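Local coordinates for putative cytochrome C (Sinorhizobium meliloti, PDB 4PWA), which probably carries electrons as a heme-binding c-type cytochrome, and is linked to electron transfer in bacterial sulfite oxidation, at residues D4-G9 with A76-T81; I12-S17 with A28-V33; L23-A28 with G59-N64. One frame throughout, in Å; residues are numbered along the deposited sequence.

Contact 1: residues D4-G9 with A76-T81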
ATOM      1  N   ASP A   4      15.766 -23.361  11.580  1.00 58.94           N
ATOM      2  CA  ASP A   4      14.829 -24.043  10.678  1.00 57.34           C
ATOM      3  C   ASP A   4      13.380 -23.788  11.097  1.00 54.59           C
ATOM      4  O   ASP A   4      12.479 -23.719  10.242  1.00 53.05           O
ATOM      5  CB  ASP A   4      15.106 -25.555  10.658  1.00 59.75           C
ATOM      6  N   LYS A   5      13.159 -23.667  12.409  1.00 53.98           N
ATOM      7  CA  LYS A   5      11.843 -23.310  12.965  1.00 51.35           C
ATOM      8  C   LYS A   5      11.481 -21.859  12.629  1.00 47.91           C
ATOM      9  O   LYS A   5      10.305 -21.489  12.633  1.00 46.14           O
ATOM     10  CB  LYS A   5      11.834 -23.524  14.486  1.00 52.95           C
ATOM     11  N   LEU A   6      12.503 -21.049  12.344  1.00 46.87           N
ATOM     12  CA  LEU A   6      12.319 -19.661  11.908  1.00 44.32           C
ATOM     13  C   LEU A   6      11.940 -19.554  10.430  1.00 41.88           C
ATOM     14  O   LEU A   6      11.031 -18.805  10.073  1.00 39.88           O
ATOM     15  CB  LEU A   6      13.589 -18.827  12.152  1.00 45.56           C
ATOM     16  CG  LEU A   6      13.590 -17.912  13.386  1.00 46.47           C
ATOM     17  CD1 LEU A   6      13.712 -18.712  14.705  1.00 48.46           C
ATOM     18  CD2 LEU A   6      14.711 -16.871  13.237  1.00 46.49           C
ATOM     19  N   ALA A   7      12.663 -20.280   9.579  1.00 41.46           N
ATOM     20  CA  ALA A   7      12.321 -20.373   8.160  1.00 39.46           C
ATOM     21  C   ALA A   7      10.865 -20.801   7.978  1.00 36.79           C
ATOM     22  O   ALA A   7      10.178 -20.302   7.072  1.00 35.03           O
ATOM     23  CB  ALA A   7      13.245 -21.356   7.456  1.00 41.42           C
ATOM     24  N   LEU A   8      10.410 -21.712   8.845  1.00 35.79           N
ATOM     25  CA  LEU A   8       9.041 -22.225   8.802  1.00 34.45           C
ATOM     26  C   LEU A   8       8.018 -21.131   9.112  1.00 31.88           C
ATOM     27  O   LEU A   8       7.110 -20.904   8.325  1.00 30.95           O
ATOM     28  CB  LEU A   8       8.868 -23.419   9.756  1.00 35.60           C
ATOM     29  CG  LEU A   8       7.450 -24.003   9.923  1.00 34.95           C
ATOM     30  CD1 LEU A   8       6.750 -24.262   8.586  1.00 32.23           C
ATOM     31  CD2 LEU A   8       7.499 -25.285  10.771  1.00 35.54           C
ATOM     32  N   GLY A   9       8.169 -20.466  10.256  1.00 31.17           N
ATOM     33  CA  GLY A   9       7.301 -19.347  10.631  1.00 29.18           C
ATOM     34  C   GLY A   9       7.260 -18.259   9.568  1.00 27.83           C
ATOM     35  O   GLY A   9       6.179 -17.766   9.195  1.00 26.94           O
ATOM     36  N   ALA A  76       3.725 -18.204  15.652  1.00 26.36           N
ATOM     37  CA  ALA A  76       3.715 -17.476  16.935  1.00 26.93           C
ATOM     38  C   ALA A  76       5.139 -17.318  17.474  1.00 28.13           C
ATOM     39  O   ALA A  76       5.547 -16.216  17.842  1.00 27.53           O
ATOM     40  CB  ALA A  76       2.831 -18.171  17.959  1.00 27.91           C
ATOM     41  N   LEU A  77       5.884 -18.419  17.515  1.00 29.81           N
ATOM     42  CA  LEU A  77       7.300 -18.387  17.888  1.00 31.69           C
ATOM     43  C   LEU A  77       8.104 -17.401  17.026  1.00 30.89           C
ATOM     44  O   LEU A  77       8.905 -16.619  17.551  1.00 31.60           O
ATOM     45  CB  LEU A  77       7.922 -19.787  17.777  1.00 33.32           C
ATOM     46  CG  LEU A  77       9.421 -19.885  18.082  1.00 36.05           C
ATOM     47  CD1 LEU A  77       9.736 -19.330  19.488  1.00 37.60           C
ATOM     48  CD2 LEU A  77       9.935 -21.333  17.930  1.00 39.28           C
ATOM     49  N   TYR A  78       7.879 -17.445  15.713  1.00 29.84           N
ATOM     50  CA  TYR A  78       8.620 -16.631  14.754  1.00 29.05           C
ATOM     51  C   TYR A  78       8.397 -15.154  15.012  1.00 28.18           C
ATOM     52  O   TYR A  78       9.337 -14.409  15.261  1.00 28.23           O
ATOM     53  CB  TYR A  78       8.208 -16.999  13.311  1.00 28.26           C
ATOM     54  CG  TYR A  78       8.640 -16.006  12.246  1.00 26.88           C
ATOM     55  CD1 TYR A  78       9.981 -15.859  11.904  1.00 27.58           C
ATOM     56  CD2 TYR A  78       7.707 -15.219  11.580  1.00 25.24           C
ATOM     57  CE1 TYR A  78      10.384 -14.956  10.941  1.00 26.81           C
ATOM     58  CE2 TYR A  78       8.097 -14.304  10.607  1.00 24.26           C
ATOM     59  CZ  TYR A  78       9.430 -14.174  10.301  1.00 25.77           C
ATOM     60  OH  TYR A  78       9.819 -13.266   9.367  1.00 24.39           O
ATOM     61  N   VAL A  79       7.138 -14.738  14.938  1.00 27.45           N
ATOM     62  CA  VAL A  79       6.783 -13.351  15.147  1.00 26.50           C
ATOM     63  C   VAL A  79       7.351 -12.808  16.469  1.00 28.00           C
ATOM     64  O   VAL A  79       7.954 -11.737  16.507  1.00 27.96           O
ATOM     65  CB  VAL A  79       5.272 -13.172  15.152  1.00 25.90           C
ATOM     66  CG1 VAL A  79       4.910 -11.717  15.537  1.00 25.32           C
ATOM     67  CG2 VAL A  79       4.673 -13.564  13.782  1.00 23.91           C
ATOM     68  N   SER A  80       7.176 -13.564  17.546  1.00 29.37           N
ATOM     69  CA  SER A  80       7.576 -13.098  18.855  1.00 31.08           C
ATOM     70  C   SER A  80       9.090 -12.997  19.002  1.00 32.11           C
ATOM     71  O   SER A  80       9.578 -12.237  19.844  1.00 33.39           O
ATOM     72  CB  SER A  80       7.000 -13.998  19.937  1.00 32.65           C
ATOM     73  OG  SER A  80       7.296 -15.346  19.646  1.00 35.27           O
ATOM     74  N   THR A  81       9.827 -13.749  18.195  1.00 31.77           N
ATOM     75  CA  THR A  81      11.288 -13.707  18.230  1.00 33.24           C
ATOM     76  C   THR A  81      11.862 -12.588  17.374  1.00 32.33           C
ATOM     77  O   THR A  81      12.824 -11.939  17.779  1.00 33.05           O
ATOM     78  CB  THR A  81      11.894 -15.024  17.719  1.00 34.03           C
ATOM     79  OG1 THR A  81      11.300 -16.116  18.413  1.00 35.05           O
ATOM     80  CG2 THR A  81      13.395 -15.043  17.921  1.00 35.51           C
TER
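The hydroxyl of Y78, whose ring lies against G9 of the first helix, shares one carboxylate oxygen with R10: Y78 OH is hydrogen-bonded to D29 OD1, and the same oxygen forms a salt bridge with NE of R10. At the other end of the ring lies the crossing of the N- and C-terminal helices, 4-16 and 69-82, a hallmark of the class I cytochrome c fold. G9 makes the crossing close. Its CA comes within 5.1 Å of Y78 CA, and a side chain modelled there would clash with Y78 CB. Instead the glycine backbone serves as a flat bed for the tyrosine: G9 CA touches Y78 CB at 3.7 Å, and G9 C lies over one face of the ring, offset toward the rim, 3.7 Å from CD2. The ring can lie along helix 4-16 because its CG is turned anti to the backbone N (chi1 166°), beside its own carbonyl carbon. L6 completes the contact with two groups. Its carbonyl oxygen approaches Y78 CD1 obliquely at 3.6 Å, and its CG sits 4.4 Å from that same ring atom in a looser apolar contact. A leucine in place of Y78 would probably leave the backbone of G9 poorly covered and deprive D29 of its hydroxyl partner. A76, whose CB points away from 4-9, packs with V79 on V50 of helix 47-56, while V79 also meets F13, so helix 69-82 is covered by both helices. Near its end the side chain of T81 folds back on the helix, OG1 donating to L77 O at 2.6 Å, with a C=O...donor angle of 150° and the donor tilted 30° from the carbonyl plane.

Contact 2: residues I12-S17 with A28-V33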
ATOM      1  N   ILE A  12       5.134 -19.355   6.741  1.00 26.42           N
ATOM      2  CA  ILE A  12       3.724 -19.330   7.099  1.00 25.80           C
ATOM      3  C   ILE A  12       3.253 -17.893   7.017  1.00 24.82           C
ATOM      4  O   ILE A  12       2.188 -17.608   6.461  1.00 24.24           O
ATOM      5  CB  ILE A  12       3.480 -19.929   8.517  1.00 26.36           C
ATOM      6  CG1 ILE A  12       3.756 -21.438   8.508  1.00 27.88           C
ATOM      7  CG2 ILE A  12       2.061 -19.672   9.001  1.00 24.70           C
ATOM      8  CD1 ILE A  12       3.969 -22.048   9.880  1.00 27.65           C
ATOM      9  N   PHE A  13       4.073 -16.992   7.559  1.00 24.74           N
ATOM     10  CA  PHE A  13       3.762 -15.559   7.604  1.00 23.70           C
ATOM     11  C   PHE A  13       3.632 -14.948   6.219  1.00 23.72           C
ATOM     12  O   PHE A  13       2.794 -14.086   5.997  1.00 22.83           O
ATOM     13  CB  PHE A  13       4.842 -14.816   8.386  1.00 23.86           C
ATOM     14  CG  PHE A  13       4.471 -13.412   8.734  1.00 22.78           C
ATOM     15  CD1 PHE A  13       4.744 -12.371   7.862  1.00 22.32           C
ATOM     16  CD2 PHE A  13       3.836 -13.129   9.922  1.00 23.08           C
ATOM     17  CE1 PHE A  13       4.400 -11.086   8.172  1.00 22.18           C
ATOM     18  CE2 PHE A  13       3.491 -11.829  10.241  1.00 22.46           C
ATOM     19  CZ  PHE A  13       3.779 -10.812   9.370  1.00 21.87           C
ATOM     20  N   LEU A  14       4.464 -15.413   5.293  1.00 25.13           N
ATOM     21  CA  LEU A  14       4.493 -14.891   3.925  1.00 26.14           C
ATOM     22  C   LEU A  14       3.649 -15.638   2.878  1.00 27.08           C
ATOM     23  O   LEU A  14       3.097 -14.999   1.989  1.00 27.25           O
ATOM     24  CB  LEU A  14       5.942 -14.841   3.428  1.00 27.03           C
ATOM     25  CG  LEU A  14       6.781 -13.711   4.032  1.00 26.90           C
ATOM     26  CD1 LEU A  14       8.238 -13.962   3.768  1.00 25.54           C
ATOM     27  CD2 LEU A  14       6.335 -12.343   3.455  1.00 25.99           C
ATOM     28  N   GLU A  15       3.532 -16.965   2.989  1.00 27.87           N
ATOM     29  CA  GLU A  15       2.980 -17.783   1.903  0.50 28.93           C
ATOM     30  C   GLU A  15       1.805 -18.661   2.314  1.00 28.73           C
ATOM     31  O   GLU A  15       0.767 -18.630   1.687  1.00 29.47           O
ATOM     32  CB  GLU A  15       4.084 -18.649   1.292  0.50 30.22           C
ATOM     33  CG  GLU A  15       5.134 -17.852   0.535  0.50 31.65           C
ATOM     34  CD  GLU A  15       4.592 -17.259  -0.752  0.50 33.38           C
ATOM     35  OE1 GLU A  15       4.573 -17.973  -1.778  0.50 35.47           O
ATOM     36  OE2 GLU A  15       4.185 -16.077  -0.738  0.50 33.61           O
ATOM     37  N   ARG A  16       1.954 -19.431   3.378  1.00 28.57           N
ATOM     38  CA  ARG A  16       0.927 -20.443   3.725  1.00 28.79           C
ATOM     39  C   ARG A  16      -0.380 -19.899   4.306  1.00 28.11           C
ATOM     40  O   ARG A  16      -1.451 -20.458   4.049  1.00 28.90           O
ATOM     41  CB  ARG A  16       1.492 -21.458   4.709  1.00 28.99           C
ATOM     42  CG  ARG A  16       2.784 -22.106   4.268  1.00 29.74           C
ATOM     43  CD  ARG A  16       3.057 -23.296   5.165  1.00 30.11           C
ATOM     44  NE  ARG A  16       4.317 -23.935   4.874  1.00 30.55           N
ATOM     45  CZ  ARG A  16       4.784 -24.995   5.520  1.00 31.57           C
ATOM     46  NH1 ARG A  16       4.090 -25.533   6.514  1.00 31.81           N
ATOM     47  NH2 ARG A  16       5.954 -25.515   5.171  1.00 32.33           N
ATOM     48  N   SER A  17      -0.297 -18.836   5.101  1.00 26.96           N
ATOM     49  CA  SER A  17      -1.479 -18.261   5.737  1.00 26.78           C
ATOM     50  C   SER A  17      -2.475 -17.738   4.718  1.00 27.39           C
ATOM     51  O   SER A  17      -2.091 -17.265   3.664  1.00 27.91           O
ATOM     52  CB  SER A  17      -1.081 -17.133   6.692  1.00 25.78           C
ATOM     53  OG  SER A  17      -0.139 -16.257   6.100  1.00 25.20           O
ATOM     54  N   ALA A  28       9.413  -6.399   9.617  1.00 23.91           N
ATOM     55  CA  ALA A  28      10.651  -6.182   8.890  1.00 24.75           C
ATOM     56  C   ALA A  28      11.374  -7.471   8.499  1.00 25.32           C
ATOM     57  O   ALA A  28      11.825  -7.600   7.374  1.00 26.26           O
ATOM     58  CB  ALA A  28      11.579  -5.266   9.699  1.00 25.63           C
ATOM     59  N   ASP A  29      11.456  -8.441   9.400  1.00 25.70           N
ATOM     60  CA  ASP A  29      12.223  -9.658   9.125  1.00 26.79           C
ATOM     61  C   ASP A  29      11.713 -10.331   7.857  1.00 26.54           C
ATOM     62  O   ASP A  29      12.489 -10.864   7.081  1.00 27.36           O
ATOM     63  CB  ASP A  29      12.171 -10.619  10.305  1.00 26.60           C
ATOM     64  CG  ASP A  29      12.938 -11.909  10.051  1.00 29.52           C
ATOM     65  OD1 ASP A  29      12.372 -12.838   9.423  1.00 30.37           O
ATOM     66  OD2 ASP A  29      14.101 -12.022  10.500  1.00 31.44           O
ATOM     67  N   ALA A  30      10.399 -10.287   7.663  1.00 25.95           N
ATOM     68  CA  ALA A  30       9.761 -10.848   6.484  1.00 26.10           C
ATOM     69  C   ALA A  30       9.688  -9.862   5.315  1.00 26.57           C
ATOM     70  O   ALA A  30       9.186 -10.222   4.265  1.00 27.18           O
ATOM     71  CB  ALA A  30       8.342 -11.346   6.845  1.00 25.04           C
ATOM     72  N   GLU A  31      10.201  -8.642   5.477  1.00 27.29           N
ATOM     73  CA  GLU A  31      10.064  -7.588   4.458  1.00 28.18           C
ATOM     74  C   GLU A  31       8.581  -7.377   4.120  1.00 27.06           C
ATOM     75  O   GLU A  31       8.211  -7.212   2.958  1.00 27.41           O
ATOM     76  CB  GLU A  31      10.852  -7.914   3.190  1.00 29.65           C
ATOM     77  CG  GLU A  31      12.314  -8.273   3.423  1.00 33.41           C
ATOM     78  CD  GLU A  31      12.967  -8.954   2.224  1.00 38.83           C
ATOM     79  OE1 GLU A  31      12.250  -9.528   1.368  1.00 41.54           O
ATOM     80  OE2 GLU A  31      14.215  -8.914   2.129  1.00 43.97           O
ATOM     81  N   ALA A  32       7.754  -7.384   5.158  1.00 25.61           N
ATOM     82  CA  ALA A  32       6.309  -7.270   5.037  1.00 24.88           C
ATOM     83  C   ALA A  32       5.898  -5.869   5.489  1.00 24.85           C
ATOM     84  O   ALA A  32       6.366  -5.382   6.528  1.00 24.19           O
ATOM     85  CB  ALA A  32       5.636  -8.313   5.896  1.00 23.41           C
ATOM     86  N   VAL A  33       5.037  -5.229   4.696  1.00 25.10           N
ATOM     87  CA  VAL A  33       4.617  -3.849   4.928  1.00 25.63           C
ATOM     88  C   VAL A  33       3.100  -3.691   4.751  1.00 25.98           C
ATOM     89  O   VAL A  33       2.621  -2.664   4.285  1.00 26.17           O
ATOM     90  CB  VAL A  33       5.368  -2.843   3.978  1.00 27.00           C
ATOM     91  CG1 VAL A  33       6.823  -2.672   4.397  1.00 26.33           C
ATOM     92  CG2 VAL A  33       5.253  -3.288   2.513  1.00 26.17           C
TER
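The ring of F13 turns its edge to A32, whose CB lies near the ring plane, 3.8 Å from CE1, while A30 CB comes in obliquely to CD1 at 3.9 Å. Two alanine methyls thus meet one side of the phenylalanine, and C21, A22 and H25 of the heme-attachment region also touch it. F13 reaches across because its CG swings anti to the backbone N (chi1 -168°), carrying the ring off helix 4-16 toward the hairpin. L14, the next residue, works as a fork over A30: its CG is 4.0 Å from A30 CB, and CD2 rests on A30 O at 3.6 Å. A30 CB therefore sits in the notch formed by the ring and the leucine branch, with no hydrogen bond crossing the contact.

Each segment is fixed by its own polar bonds. In the hairpin, E31 N donates to A28 O at 2.7 Å, closing a tight turn; E31 then takes positive phi (55°), and together with A32 it faces L27 in a G1 beta bulge. A32, the second residue of the bulge, points its CB toward the phenylalanine. At the other end, helix 4-16 finishes in a wider pi-type turn where I12 O takes two donors from S17: the backbone N at 3.1 Å and OG at 2.7 Å. The OG bond lies in the carbonyl plane with a C=O...donor angle of 156°, and S17 OG is in turn hydrogen-bonded to C21 N, linking the helix end to the start of the next helix.

Helix 21-24 lies beside both segments, its A22 touched by F13, L14 and A32. Y78 of helix 69-82 meets A30, and the turn joins the two short antiparallel strands, 26-27 before it and 32-33 after it.

Contact 3: residues L23-A28 with G59-N64. With HEC (heme c), chain E.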
ATOM      1  N   LEU A  23       0.307  -9.572   4.094  1.00 23.60           N
ATOM      2  CA  LEU A  23      -0.572  -8.650   3.363  1.00 24.52           C
ATOM      3  C   LEU A  23      -1.271  -7.663   4.300  1.00 24.06           C
ATOM      4  O   LEU A  23      -1.584  -6.549   3.897  1.00 25.19           O
ATOM      5  CB  LEU A  23      -1.616  -9.411   2.527  1.00 25.35           C
ATOM      6  CG  LEU A  23      -1.117 -10.249   1.339  1.00 27.00           C
ATOM      7  CD1 LEU A  23      -2.276 -10.956   0.594  1.00 29.26           C
ATOM      8  CD2 LEU A  23      -0.330  -9.403   0.378  1.00 28.59           C
ATOM      9  N   CYS A  24      -1.523  -8.071   5.540  1.00 23.16           N
ATOM     10  CA  CYS A  24      -2.216  -7.217   6.508  1.00 23.13           C
ATOM     11  C   CYS A  24      -1.243  -6.547   7.500  1.00 22.11           C
ATOM     12  O   CYS A  24      -1.522  -5.466   8.031  1.00 22.08           O
ATOM     13  CB  CYS A  24      -3.277  -8.028   7.273  1.00 23.16           C
ATOM     14  SG  CYS A  24      -4.878  -8.466   6.401  1.00 25.86           S
ATOM     15  N   HIS A  25      -0.095  -7.170   7.746  1.00 21.59           N
ATOM     16  CA  HIS A  25       0.805  -6.717   8.816  1.00 21.26           C
ATOM     17  C   HIS A  25       2.190  -6.321   8.341  1.00 21.36           C
ATOM     18  O   HIS A  25       2.718  -6.896   7.380  1.00 21.65           O
ATOM     19  CB  HIS A  25       0.981  -7.839   9.830  1.00 21.28           C
ATOM     20  CG  HIS A  25      -0.213  -8.055  10.695  1.00 21.39           C
ATOM     21  ND1 HIS A  25      -0.489  -7.257  11.784  1.00 20.31           N
ATOM     22  CD2 HIS A  25      -1.195  -8.982  10.640  1.00 21.43           C
ATOM     23  CE1 HIS A  25      -1.589  -7.689  12.366  1.00 21.99           C
ATOM     24  NE2 HIS A  25      -2.038  -8.736  11.693  1.00 22.51           N
ATOM     25  N   THR A  26       2.785  -5.361   9.043  1.00 21.50           N
ATOM     26  CA  THR A  26       4.177  -4.987   8.826  1.00 21.79           C
ATOM     27  C   THR A  26       5.072  -5.790   9.775  1.00 21.86           C
ATOM     28  O   THR A  26       4.801  -5.876  10.972  1.00 21.27           O
ATOM     29  CB  THR A  26       4.406  -3.484   9.025  1.00 22.44           C
ATOM     30  OG1 THR A  26       3.729  -2.767   7.992  1.00 23.50           O
ATOM     31  CG2 THR A  26       5.906  -3.127   8.971  1.00 22.39           C
ATOM     32  N   LEU A  27       6.125  -6.378   9.207  1.00 22.02           N
ATOM     33  CA  LEU A  27       7.123  -7.123   9.947  1.00 22.24           C
ATOM     34  C   LEU A  27       8.423  -7.144   9.147  1.00 22.91           C
ATOM     35  O   LEU A  27       8.534  -7.830   8.142  1.00 23.16           O
ATOM     36  CB  LEU A  27       6.628  -8.553  10.216  1.00 22.07           C
ATOM     37  CG  LEU A  27       7.521  -9.404  11.125  1.00 22.38           C
ATOM     38  CD1 LEU A  27       7.380  -8.937  12.568  1.00 20.14           C
ATOM     39  CD2 LEU A  27       7.209 -10.895  10.973  1.00 22.46           C
ATOM     40  N   ALA A  28       9.413  -6.399   9.617  1.00 23.91           N
ATOM     41  CA  ALA A  28      10.651  -6.182   8.890  1.00 24.75           C
ATOM     42  C   ALA A  28      11.374  -7.471   8.499  1.00 25.32           C
ATOM     43  O   ALA A  28      11.825  -7.600   7.374  1.00 26.26           O
ATOM     44  CB  ALA A  28      11.579  -5.266   9.699  1.00 25.63           C
ATOM     45  N   GLY A  59     -11.288  -8.749  16.684  1.00 31.47           N
ATOM     46  CA  GLY A  59     -11.817  -7.626  15.925  1.00 32.00           C
ATOM     47  C   GLY A  59     -12.085  -8.044  14.492  1.00 31.50           C
ATOM     48  O   GLY A  59     -12.627  -9.119  14.255  1.00 32.77           O
ATOM     49  N   PRO A  60     -11.696  -7.210  13.522  1.00 30.83           N
ATOM     50  CA  PRO A  60     -11.912  -7.585  12.127  1.00 30.91           C
ATOM     51  C   PRO A  60     -10.902  -8.610  11.562  1.00 29.43           C
ATOM     52  O   PRO A  60     -11.062  -9.045  10.414  1.00 29.99           O
ATOM     53  CB  PRO A  60     -11.829  -6.243  11.382  1.00 31.05           C
ATOM     54  CG  PRO A  60     -11.049  -5.341  12.264  1.00 30.32           C
ATOM     55  CD  PRO A  60     -11.090  -5.874  13.660  1.00 30.83           C
ATOM     56  N   MET A  61      -9.899  -9.003  12.346  1.00 27.98           N
ATOM     57  CA  MET A  61      -8.991 -10.069  11.941  1.00 26.74           C
ATOM     58  C   MET A  61      -9.673 -11.425  12.003  1.00 27.55           C
ATOM     59  O   MET A  61     -10.157 -11.828  13.053  1.00 28.76           O
ATOM     60  CB  MET A  61      -7.748 -10.115  12.830  1.00 25.57           C
ATOM     61  CG  MET A  61      -6.776 -11.191  12.401  1.00 24.56           C
ATOM     62  SD  MET A  61      -5.264 -11.209  13.363  1.00 24.18           S
ATOM     63  CE  MET A  61      -4.905 -12.961  13.345  1.00 21.58           C
ATOM     64  N   PRO A  62      -9.681 -12.161  10.881  1.00 27.85           N
ATOM     65  CA  PRO A  62     -10.323 -13.462  10.883  1.00 28.63           C
ATOM     66  C   PRO A  62      -9.542 -14.503  11.688  1.00 28.42           C
ATOM     67  O   PRO A  62      -8.335 -14.379  11.867  1.00 26.55           O
ATOM     68  CB  PRO A  62     -10.355 -13.836   9.393  1.00 28.85           C
ATOM     69  CG  PRO A  62      -9.166 -13.154   8.815  1.00 27.37           C
ATOM     70  CD  PRO A  62      -8.972 -11.892   9.613  1.00 26.95           C
ATOM     71  N   ALA A  63     -10.266 -15.497  12.196  1.00 30.25           N
ATOM     72  CA  ALA A  63      -9.681 -16.665  12.836  1.00 31.18           C
ATOM     73  C   ALA A  63      -9.127 -17.611  11.766  1.00 31.33           C
ATOM     74  O   ALA A  63      -9.639 -17.674  10.638  1.00 31.71           O
ATOM     75  CB  ALA A  63     -10.741 -17.392  13.675  1.00 32.62           C
ATOM     76  N   ASN A  64      -8.099 -18.361  12.135  1.00 31.51           N
ATOM     77  CA  ASN A  64      -7.517 -19.344  11.244  1.00 31.82           C
ATOM     78  C   ASN A  64      -8.504 -20.435  10.866  1.00 33.62           C
ATOM     79  O   ASN A  64      -9.391 -20.785  11.656  1.00 34.82           O
ATOM     80  CB  ASN A  64      -6.285 -19.972  11.895  1.00 32.09           C
ATOM     81  CG  ASN A  64      -5.784 -21.175  11.136  1.00 32.55           C
ATOM     82  OD1 ASN A  64      -5.301 -21.039  10.022  1.00 33.40           O
ATOM     83  ND2 ASN A  64      -5.922 -22.367  11.725  1.00 33.28           N
TER
HETATM   84 FE   HEC E 201      -3.478  -9.997  12.325  1.00 19.58          FE
HETATM   85  CHA HEC E 201      -4.284  -8.165  15.082  1.00 19.97           C
HETATM   86  CHB HEC E 201      -0.927 -11.453  13.967  1.00 20.25           C
HETATM   87  CHC HEC E 201      -3.091 -12.147   9.721  1.00 21.15           C
HETATM   88  CHD HEC E 201      -5.477  -8.059  10.385  1.00 20.93           C
HETATM   89  NA  HEC E 201      -2.777  -9.876  14.181  1.00 19.81           N
HETATM   90  C1A HEC E 201      -3.198  -9.000  15.159  1.00 20.40           C
HETATM   91  C2A HEC E 201      -2.321  -9.138  16.305  1.00 21.45           C
HETATM   92  C3A HEC E 201      -1.384 -10.030  16.004  1.00 20.25           C
HETATM   93  C4A HEC E 201      -1.646 -10.503  14.651  1.00 20.67           C
HETATM   94  CMA HEC E 201      -0.236 -10.465  16.927  1.00 19.21           C
HETATM   95  CAA HEC E 201      -2.458  -8.357  17.629  1.00 21.69           C
HETATM   96  CBA HEC E 201      -3.593  -8.997  18.415  1.00 23.18           C
HETATM   97  CGA HEC E 201      -3.715  -8.396  19.793  1.00 25.31           C
HETATM   98  O1A HEC E 201      -3.680  -9.179  20.776  1.00 25.75           O
HETATM   99  O2A HEC E 201      -3.847  -7.144  19.926  1.00 26.75           O
HETATM  100  NB  HEC E 201      -2.258 -11.495  11.932  1.00 19.86           N
HETATM  101  C1B HEC E 201      -1.296 -12.006  12.769  1.00 20.13           C
HETATM  102  C2B HEC E 201      -0.807 -13.241  12.197  1.00 20.21           C
HETATM  103  C3B HEC E 201      -1.373 -13.400  11.012  1.00 20.58           C
HETATM  104  C4B HEC E 201      -2.321 -12.331  10.835  1.00 21.13           C
HETATM  105  CMB HEC E 201       0.339 -14.116  12.747  1.00 20.61           C
HETATM  106  CAB HEC E 201      -1.138 -14.565  10.028  1.00 20.18           C
HETATM  107  CBB HEC E 201      -1.672 -15.901  10.567  1.00 21.28           C
HETATM  108  NC  HEC E 201      -4.125 -10.054  10.405  1.00 19.21           N
HETATM  109  C1C HEC E 201      -3.907 -11.063   9.496  1.00 20.68           C
HETATM  110  C2C HEC E 201      -4.872 -10.970   8.419  1.00 18.90           C
HETATM  111  C3C HEC E 201      -5.367  -9.720   8.483  1.00 19.89           C
HETATM  112  C4C HEC E 201      -5.003  -9.202   9.805  1.00 20.72           C
HETATM  113  CMC HEC E 201      -4.649 -11.771   7.124  1.00 16.82           C
HETATM  114  CAC HEC E 201      -6.311  -8.947   7.509  1.00 19.42           C
HETATM  115  CBC HEC E 201      -7.123  -9.611   6.377  1.00 18.48           C
HETATM  116  ND  HEC E 201      -4.678  -8.373  12.684  1.00 19.35           N
HETATM  117  C1D HEC E 201      -5.432  -7.733  11.715  1.00 19.83           C
HETATM  118  C2D HEC E 201      -6.188  -6.653  12.302  1.00 17.51           C
HETATM  119  C3D HEC E 201      -5.827  -6.674  13.777  1.00 18.77           C
HETATM  120  C4D HEC E 201      -4.878  -7.763  13.916  1.00 19.84           C
HETATM  121  CMD HEC E 201      -7.140  -5.681  11.580  1.00 17.12           C
HETATM  122  CAD HEC E 201      -6.353  -5.717  14.871  1.00 19.51           C
HETATM  123  CBD HEC E 201      -7.334  -6.462  15.758  1.00 19.14           C
HETATM  124  CGD HEC E 201      -8.043  -5.485  16.663  1.00 21.12           C
HETATM  125  O1D HEC E 201      -7.430  -5.078  17.686  1.00 20.71           O
HETATM  126  O2D HEC E 201      -9.224  -5.136  16.365  1.00 22.81           O
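H25 leaves the short helix 21-24 in an extended conformation, and M61 faces it from the irregular loop between helices 47-56 and 69-82, in which G59 has positive phi (56°). Between them stands the heme of a class I c-type cytochrome, with His-Met axial ligation; C21, C24 and H25 make up the CXXCH attachment motif. The two ligands meet only through the iron, H25 NE2 and M61 SD being 4.4 Å apart. H25 NE2 binds the iron at 2.0 Å and M61 SD at 2.4 Å; as these add up to that separation, nitrogen, iron and sulfur lie almost on one line. The imidazole stands edge-on to the porphyrin, the meso carbon CHA lying in its plane. Its far nitrogen, ND1, is hydrogen-bonded to the carbonyl oxygen of P38, which should restrain rotation of the ring about the iron bond.

M61 reaches in with its CG anti to the backbone N (chi1 -178°) and the chain straight through CG, then bends at the sulfur (chi3 147°). That bend lays CE over the porphyrin nitrogen NB, at 3.3 Å, while M61 CB lies over the same face, above the opposite pyrrole, near ND. G59 and P60 line one heme propionate: P60 CD is 3.4 Å from its O2D and G59 CA is 3.6 Å from it. A side chain at G59 would run into that oxygen, a second reason, besides its phi, for glycine there. The heme is also hydrogen-bonded to R49 NH2. Another copy of the protein packs against this side, its E42 against P60 and its A28 against P62. On the histidine side C24 secures the macrocycle covalently, SG being joined to the vinyl-derived carbon CAC at 1.9 Å.

Overall arrangement
From the N terminus, helix 4-16 opens contact 1 with its first turns and contact 2 with its last. The chain then passes through helix 21-24 and the first short strand, where contact 3 begins, and turns back at 28-33 to close contact 2 after a short loop. Contacts 2 and 3 therefore cross, sharing A28 and the two-stranded sheet, in which L27 N pairs with A32 O. Helices 40-43 and 47-56 follow before the loop 59-64 closes contact 3 across the heme. Helix 69-82 finally returns to the first helix and closes contact 1, the longest loop, which encloses the other two. Y78 of contact 1 reaches both, packing on F13 of contact 2 and on L27 of contact 3.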